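Local coordinates for protein putative acyl-CoA thioester hydrolase YbhC (Escherichia coli K-12, PDB 3GRH) that is a putative thioesterase of the outer membrane, related to pectinesterases by its beta-helix fold but neither binding pectin nor showing pectinesterase activity, at residues I242-T248 with Y274-D280; N247-N253 with I281-G286. All blocks are in the same frame, centred on the assembly; numbering follows the deposited sequence.

Contact 1: residues I242-T248 with Y274-D280; sequences ILGRQNT and YIEGDVD
Different first torsions bring Arg-245 and Glu-276 alongside each other over two adjoining turns of the beta-helix: Glu-276 sends CG away from its backbone N (chi1 -178°) and stays extended, whereas Arg-245 keeps CG beside its own N and bends at chi2 (-71°). The two side chains then run in the same direction, and Arg-245 NH1 reaches Glu-276 OE2 at 3.3 Å in a salt bridge that uses the anti lone pair of the carboxylate. NH1 also bonds the Gly-244 carbonyl, while Arg-245 NE pairs with Asp-216. Tyr-274 OH donates to the other carboxylate oxygen, Glu-276 OE1, at 2.5 Å, and Leu-243 CD2 meets the edge of the ring 3.7 Å from Tyr-274 CE2.

Beneath lies a parallel strand pairing, with Ile-242 N to Tyr-274 O at 2.9 Å and Glu-276 N returning to Ile-242 O. At the end of the pairing, Glu-276 O accepts twice, from Gly-244 N and from Thr-248 OG1, the latter at 2.9 Å. Past it, both chains turn a corner in step, and Asn-247 N bonds Val-279 O at 3.0 Å. Asp-280, the predicted nucleophile, lies at the end of this turn in a salt bridge with Arg-340, a probable substrate-binding residue. Shared by arginine and tyrosine, the Glu-276 carboxylate probably keeps its negative charge, and its two partners limit its rotation.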
loop_
_atom_site.group_PDB
_atom_site.type_symbol
_atom_site.label_atom_id
_atom_site.label_comp_id
_atom_site.label_asym_id
_atom_site.label_seq_id
_atom_site.Cartn_x
_atom_site.Cartn_y
_atom_site.Cartn_z
ATOM N N ILE A 242 -7.681 5.389 -2.072
ATOM C CA ILE A 242 -7.528 4.682 -0.797
ATOM C C ILE A 242 -7.399 5.689 0.308
ATOM O O ILE A 242 -6.441 6.463 0.308
ATOM C CB ILE A 242 -6.286 3.734 -0.821
ATOM C CG1 ILE A 242 -6.214 2.909 -2.096
ATOM C CG2 ILE A 242 -6.435 2.857 0.381
ATOM C CD1 ILE A 242 -4.860 2.193 -2.223
ATOM N N LEU A 243 -8.430 5.753 1.162
ATOM C CA LEU A 243 -8.616 6.866 2.075
ATOM C C LEU A 243 -8.567 6.392 3.496
ATOM O O LEU A 243 -9.284 5.465 3.910
ATOM C CB LEU A 243 -9.938 7.593 1.819
ATOM C CG LEU A 243 -10.084 8.107 0.413
ATOM C CD1 LEU A 243 -11.428 8.763 0.238
ATOM C CD2 LEU A 243 -9.006 9.014 -0.049
ATOM N N GLY A 244 -7.699 7.031 4.287
ATOM C CA GLY A 244 -7.595 6.747 5.691
ATOM C C GLY A 244 -6.847 7.827 6.426
ATOM O O GLY A 244 -6.812 8.984 5.977
ATOM N N ARG A 245 -6.310 7.405 7.566
ATOM C CA ARG A 245 -5.502 8.284 8.434
ATOM C C ARG A 245 -4.265 7.476 8.783
ATOM O O ARG A 245 -3.314 7.491 8.025
ATOM C CB ARG A 245 -6.234 8.779 9.613
ATOM C CG ARG A 245 -7.409 9.641 9.292
ATOM C CD ARG A 245 -7.063 10.945 8.784
ATOM N NE ARG A 245 -8.299 11.716 8.515
ATOM C CZ ARG A 245 -8.829 11.910 7.307
ATOM N NH1 ARG A 245 -8.285 11.421 6.210
ATOM N NH2 ARG A 245 -9.935 12.687 7.178
ATOM N N GLN A 246 -4.305 6.652 9.835
ATOM C CA GLN A 246 -3.123 5.818 10.171
ATOM C C GLN A 246 -3.196 4.460 9.533
ATOM O O GLN A 246 -4.157 3.774 9.664
ATOM C CB GLN A 246 -2.970 5.703 11.695
ATOM C CG GLN A 246 -1.731 5.092 12.153
ATOM C CD GLN A 246 -1.670 4.847 13.605
ATOM O OE1 GLN A 246 -2.142 5.662 14.367
ATOM N NE2 GLN A 246 -1.139 3.665 14.016
ATOM N N ASN A 247 -2.151 4.105 8.793
ATOM C CA ASN A 247 -1.980 2.809 8.135
ATOM C C ASN A 247 -3.039 2.582 7.045
ATOM O O ASN A 247 -3.504 1.436 6.864
ATOM C CB ASN A 247 -2.048 1.659 9.134
ATOM C CG ASN A 247 -0.944 1.665 10.154
ATOM O OD1 ASN A 247 -1.229 1.768 11.369
ATOM N ND2 ASN A 247 0.307 1.553 9.708
ATOM N N THR A 248 -3.306 3.573 6.187
ATOM C CA THR A 248 -4.243 3.452 5.130
ATOM C C THR A 248 -4.118 2.245 4.189
ATOM O O THR A 248 -5.103 1.552 3.970
ATOM C CB THR A 248 -4.155 4.735 4.319
ATOM O OG1 THR A 248 -4.444 5.850 5.176
ATOM C CG2 THR A 248 -5.134 4.697 3.210
ATOM N N TYR A 274 -4.848 7.513 -5.807
ATOM C CA TYR A 274 -4.779 8.583 -4.828
ATOM C C TYR A 274 -4.820 7.932 -3.497
ATOM O O TYR A 274 -5.736 7.194 -3.240
ATOM C CB TYR A 274 -5.923 9.524 -4.998
ATOM C CG TYR A 274 -6.036 10.577 -3.934
ATOM C CD1 TYR A 274 -5.269 11.689 -3.966
ATOM C CD2 TYR A 274 -6.888 10.425 -2.892
ATOM C CE1 TYR A 274 -5.333 12.635 -2.978
ATOM C CE2 TYR A 274 -6.995 11.410 -1.935
ATOM C CZ TYR A 274 -6.190 12.460 -1.968
ATOM O OH TYR A 274 -6.256 13.492 -1.010
ATOM N N ILE A 275 -3.851 8.226 -2.621
ATOM C CA ILE A 275 -3.776 7.595 -1.292
ATOM C C ILE A 275 -3.604 8.691 -0.255
ATOM O O ILE A 275 -2.786 9.579 -0.436
ATOM C CB ILE A 275 -2.590 6.622 -1.237
ATOM C CG1 ILE A 275 -2.729 5.620 -2.341
ATOM C CG2 ILE A 275 -2.570 5.940 0.167
ATOM C CD1 ILE A 275 -1.584 4.550 -2.350
ATOM N N GLU A 276 -4.486 8.700 0.730
ATOM C CA GLU A 276 -4.541 9.797 1.737
ATOM C C GLU A 276 -4.390 9.179 3.119
ATOM O O GLU A 276 -4.911 8.108 3.400
ATOM C CB GLU A 276 -5.911 10.449 1.635
ATOM C CG GLU A 276 -6.174 11.611 2.531
ATOM C CD GLU A 276 -7.474 12.286 2.181
ATOM O OE1 GLU A 276 -7.595 12.899 1.067
ATOM O OE2 GLU A 276 -8.394 12.265 3.057
ATOM N N GLY A 277 -3.661 9.858 3.978
ATOM C CA GLY A 277 -3.577 9.484 5.366
ATOM C C GLY A 277 -2.709 10.444 6.124
ATOM O O GLY A 277 -2.452 11.553 5.676
ATOM N N ASP A 278 -2.279 10.002 7.300
ATOM C CA ASP A 278 -1.319 10.789 8.073
ATOM C C ASP A 278 -0.071 10.023 8.510
ATOM O O ASP A 278 1.025 10.291 8.032
ATOM C CB ASP A 278 -1.995 11.554 9.246
ATOM C CG ASP A 278 -2.948 10.722 10.088
ATOM O OD1 ASP A 278 -2.694 9.532 10.406
ATOM O OD2 ASP A 278 -3.948 11.344 10.559
ATOM N N VAL A 279 -0.237 9.064 9.394
ATOM C CA VAL A 279 0.864 8.291 9.988
ATOM C C VAL A 279 0.950 6.930 9.319
ATOM O O VAL A 279 0.044 6.131 9.322
ATOM C CB VAL A 279 0.601 8.121 11.469
ATOM C CG1 VAL A 279 1.604 7.153 12.135
ATOM C CG2 VAL A 279 0.648 9.494 12.136
ATOM N N ASP A 280 2.091 6.670 8.705
ATOM C CA ASP A 280 2.389 5.409 8.039
ATOM C C ASP A 280 1.334 5.077 7.024
ATOM O O ASP A 280 0.726 3.993 7.090
ATOM C CB ASP A 280 2.603 4.328 9.103
ATOM C CG ASP A 280 3.727 4.645 10.082
ATOM O OD1 ASP A 280 4.628 5.458 9.816
ATOM O OD2 ASP A 280 3.752 4.004 11.205
#

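Contact 2: residues N247-N253 with I281-G286; sequences NTFFVTN and IVSGRG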
loop_
_atom_site.group_PDB
_atom_site.type_symbol
_atom_site.label_atom_id
_atom_site.label_comp_id
_atom_site.label_asym_id
_atom_site.label_seq_id
_atom_site.Cartn_x
_atom_site.Cartn_y
_atom_site.Cartn_z
ATOM N N ASN A 247 -2.151 4.105 8.793
ATOM C CA ASN A 247 -1.980 2.809 8.135
ATOM C C ASN A 247 -3.039 2.582 7.045
ATOM O O ASN A 247 -3.504 1.436 6.864
ATOM C CB ASN A 247 -2.048 1.659 9.134
ATOM C CG ASN A 247 -0.944 1.665 10.154
ATOM O OD1 ASN A 247 -1.229 1.768 11.369
ATOM N ND2 ASN A 247 0.307 1.553 9.708
ATOM N N THR A 248 -3.306 3.573 6.187
ATOM C CA THR A 248 -4.243 3.452 5.130
ATOM C C THR A 248 -4.118 2.245 4.189
ATOM O O THR A 248 -5.103 1.552 3.970
ATOM C CB THR A 248 -4.155 4.735 4.319
ATOM O OG1 THR A 248 -4.444 5.850 5.176
ATOM C CG2 THR A 248 -5.134 4.697 3.210
ATOM N N PHE A 249 -2.919 2.013 3.687
ATOM C CA PHE A 249 -2.640 0.941 2.749
ATOM C C PHE A 249 -1.575 0.051 3.390
ATOM O O PHE A 249 -0.528 0.549 3.754
ATOM C CB PHE A 249 -2.192 1.568 1.449
ATOM C CG PHE A 249 -1.894 0.555 0.357
ATOM C CD1 PHE A 249 -2.717 -0.563 0.126
ATOM C CD2 PHE A 249 -0.841 0.738 -0.475
ATOM C CE1 PHE A 249 -2.447 -1.433 -0.922
ATOM C CE2 PHE A 249 -0.565 -0.162 -1.501
ATOM C CZ PHE A 249 -1.353 -1.205 -1.723
ATOM N N PHE A 250 -1.853 -1.264 3.515
ATOM C CA PHE A 250 -0.961 -2.185 4.194
ATOM C C PHE A 250 -0.713 -3.351 3.261
ATOM O O PHE A 250 -1.657 -3.968 2.782
ATOM C CB PHE A 250 -1.602 -2.691 5.473
ATOM C CG PHE A 250 -0.604 -2.997 6.549
ATOM C CD1 PHE A 250 -0.504 -2.182 7.638
ATOM C CD2 PHE A 250 0.349 -3.971 6.383
ATOM C CE1 PHE A 250 0.466 -2.401 8.625
ATOM C CE2 PHE A 250 1.325 -4.220 7.342
ATOM C CZ PHE A 250 1.382 -3.450 8.468
ATOM N N VAL A 251 0.541 -3.617 2.934
ATOM C CA VAL A 251 0.820 -4.826 2.220
ATOM C C VAL A 251 1.506 -5.803 3.138
ATOM O O VAL A 251 2.234 -5.425 4.026
ATOM C CB VAL A 251 1.674 -4.602 1.056
ATOM C CG1 VAL A 251 0.853 -3.757 0.012
ATOM C CG2 VAL A 251 2.901 -3.810 1.374
ATOM N N THR A 252 1.191 -7.073 3.000
ATOM C CA THR A 252 1.885 -8.055 3.755
ATOM C C THR A 252 2.179 -9.254 2.886
ATOM O O THR A 252 1.776 -9.323 1.715
ATOM C CB THR A 252 1.125 -8.581 5.008
ATOM O OG1 THR A 252 0.392 -9.763 4.651
ATOM C CG2 THR A 252 0.185 -7.577 5.729
ATOM N N ASN A 253 2.990 -10.129 3.417
ATOM C CA ASN A 253 3.394 -11.349 2.790
ATOM C C ASN A 253 2.818 -12.558 3.539
ATOM O O ASN A 253 3.311 -13.654 3.442
ATOM C CB ASN A 253 4.930 -11.468 2.639
ATOM C CG ASN A 253 5.639 -11.632 3.886
ATOM O OD1 ASN A 253 5.120 -11.299 4.932
ATOM N ND2 ASN A 253 6.917 -12.036 3.789
ATOM N N ILE A 281 1.181 5.955 6.039
ATOM C CA ILE A 281 0.113 5.865 5.095
ATOM C C ILE A 281 0.243 4.580 4.277
ATOM O O ILE A 281 -0.744 3.961 3.960
ATOM C CB ILE A 281 0.097 7.091 4.234
ATOM C CG1 ILE A 281 0.011 8.385 5.067
ATOM C CG2 ILE A 281 -1.025 7.013 3.202
ATOM C CD1 ILE A 281 0.154 9.588 4.171
ATOM N N VAL A 282 1.445 4.239 3.860
ATOM C CA VAL A 282 1.718 2.993 3.088
ATOM C C VAL A 282 2.723 2.183 3.912
ATOM O O VAL A 282 3.780 2.649 4.190
ATOM C CB VAL A 282 2.328 3.290 1.715
ATOM C CG1 VAL A 282 2.777 1.985 1.104
ATOM C CG2 VAL A 282 1.292 4.066 0.874
ATOM N N SER A 283 2.293 1.039 4.412
ATOM C CA SER A 283 3.059 0.234 5.325
ATOM C C SER A 283 3.167 -1.190 4.884
ATOM O O SER A 283 2.279 -1.695 4.182
ATOM C CB SER A 283 2.271 0.205 6.669
ATOM O OG SER A 283 2.117 1.469 7.310
ATOM N N GLY A 284 4.233 -1.860 5.287
ATOM C CA GLY A 284 4.271 -3.282 5.245
ATOM C C GLY A 284 5.354 -3.929 4.500
ATOM O O GLY A 284 6.390 -3.311 4.153
ATOM N N ARG A 285 5.131 -5.216 4.223
ATOM C CA ARG A 285 6.174 -6.089 3.651
ATOM C C ARG A 285 5.700 -6.591 2.304
ATOM O O ARG A 285 4.691 -7.230 2.224
ATOM C CB ARG A 285 6.382 -7.281 4.575
ATOM C CG ARG A 285 7.554 -8.189 4.211
ATOM C CD ARG A 285 7.971 -9.081 5.339
ATOM N NE ARG A 285 8.578 -8.358 6.398
ATOM C CZ ARG A 285 8.803 -8.888 7.599
ATOM N NH1 ARG A 285 8.491 -10.158 7.885
ATOM N NH2 ARG A 285 9.383 -8.154 8.494
ATOM N N GLY A 286 6.483 -6.357 1.271
ATOM C CA GLY A 286 6.102 -6.733 -0.084
ATOM C C GLY A 286 6.814 -5.759 -0.996
ATOM O O GLY A 286 7.269 -4.695 -0.565
#
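Phe-250 lays one ring face over Ser-283 where two successive coils of the right-handed parallel beta-helix, the pectinesterase fold, stack in register. Ser-283 CB sits 4.0 Å from the centroid of the Phe-250 ring, 22° off its normal, a CH-pi contact displaced toward the rim. The same residue turns its hydroxyl to Asn-247: ND2 donates to Ser-283 OG at 3.0 Å, with OG lying in the amide plane. On the other side of the sheet, Phe-249 CD2 packs 4.1 Å from Val-282 CG1, the two side chains running in the same direction.

Four backbone bonds hold this pairing, starting with Phe-249 N to Ile-281 O at 2.9 Å. Ser-283 N and Val-251 N continue the alternation, and Arg-285 N closes it on Val-251 O. Gly-284 has no side chain to collide with Val-251 O, which lies 3.2 Å from Gly-284 CA.

Farther out, Phe-290 of strand 287-291 covers both Phe-249 and Val-282 in the helix interior. Ser-283 OG is also hydrogen-bonded to the carbonyl O of Asp-280, tying the serine to the backbone of the predicted nucleophile. The guanidinium of Arg-285 is held by Asp-345, Ala-312 O and Glu-261 O. Its aliphatic arm crosses the Asn-253 amide, whose ND2 bonds Glu-261 O and Arg-264 O and lies 3.5 Å from Arg-285 CD.

Contacts 1 and 2 are consecutive parts of the same two beta-helix coils, their centres about 10 Å apart. One coil runs from strand 240-243 through the corner to strand 249-251; the next repeats the path from 274-277 to 283-284, so the segments alternate along the chain. Asn-247 and Thr-248, at the corner, belong to both contacts. The two contacts also meet directly: Ile-275 CG2 packs 3.6 Å from Ile-281 CG2 at the corner. Contact 1 takes the stacked coils into the bend and contact 2 carries them onto the next face. Asp-280, the predicted nucleophile, is the last residue of contact 1 and stands at the corner where contact 2 begins.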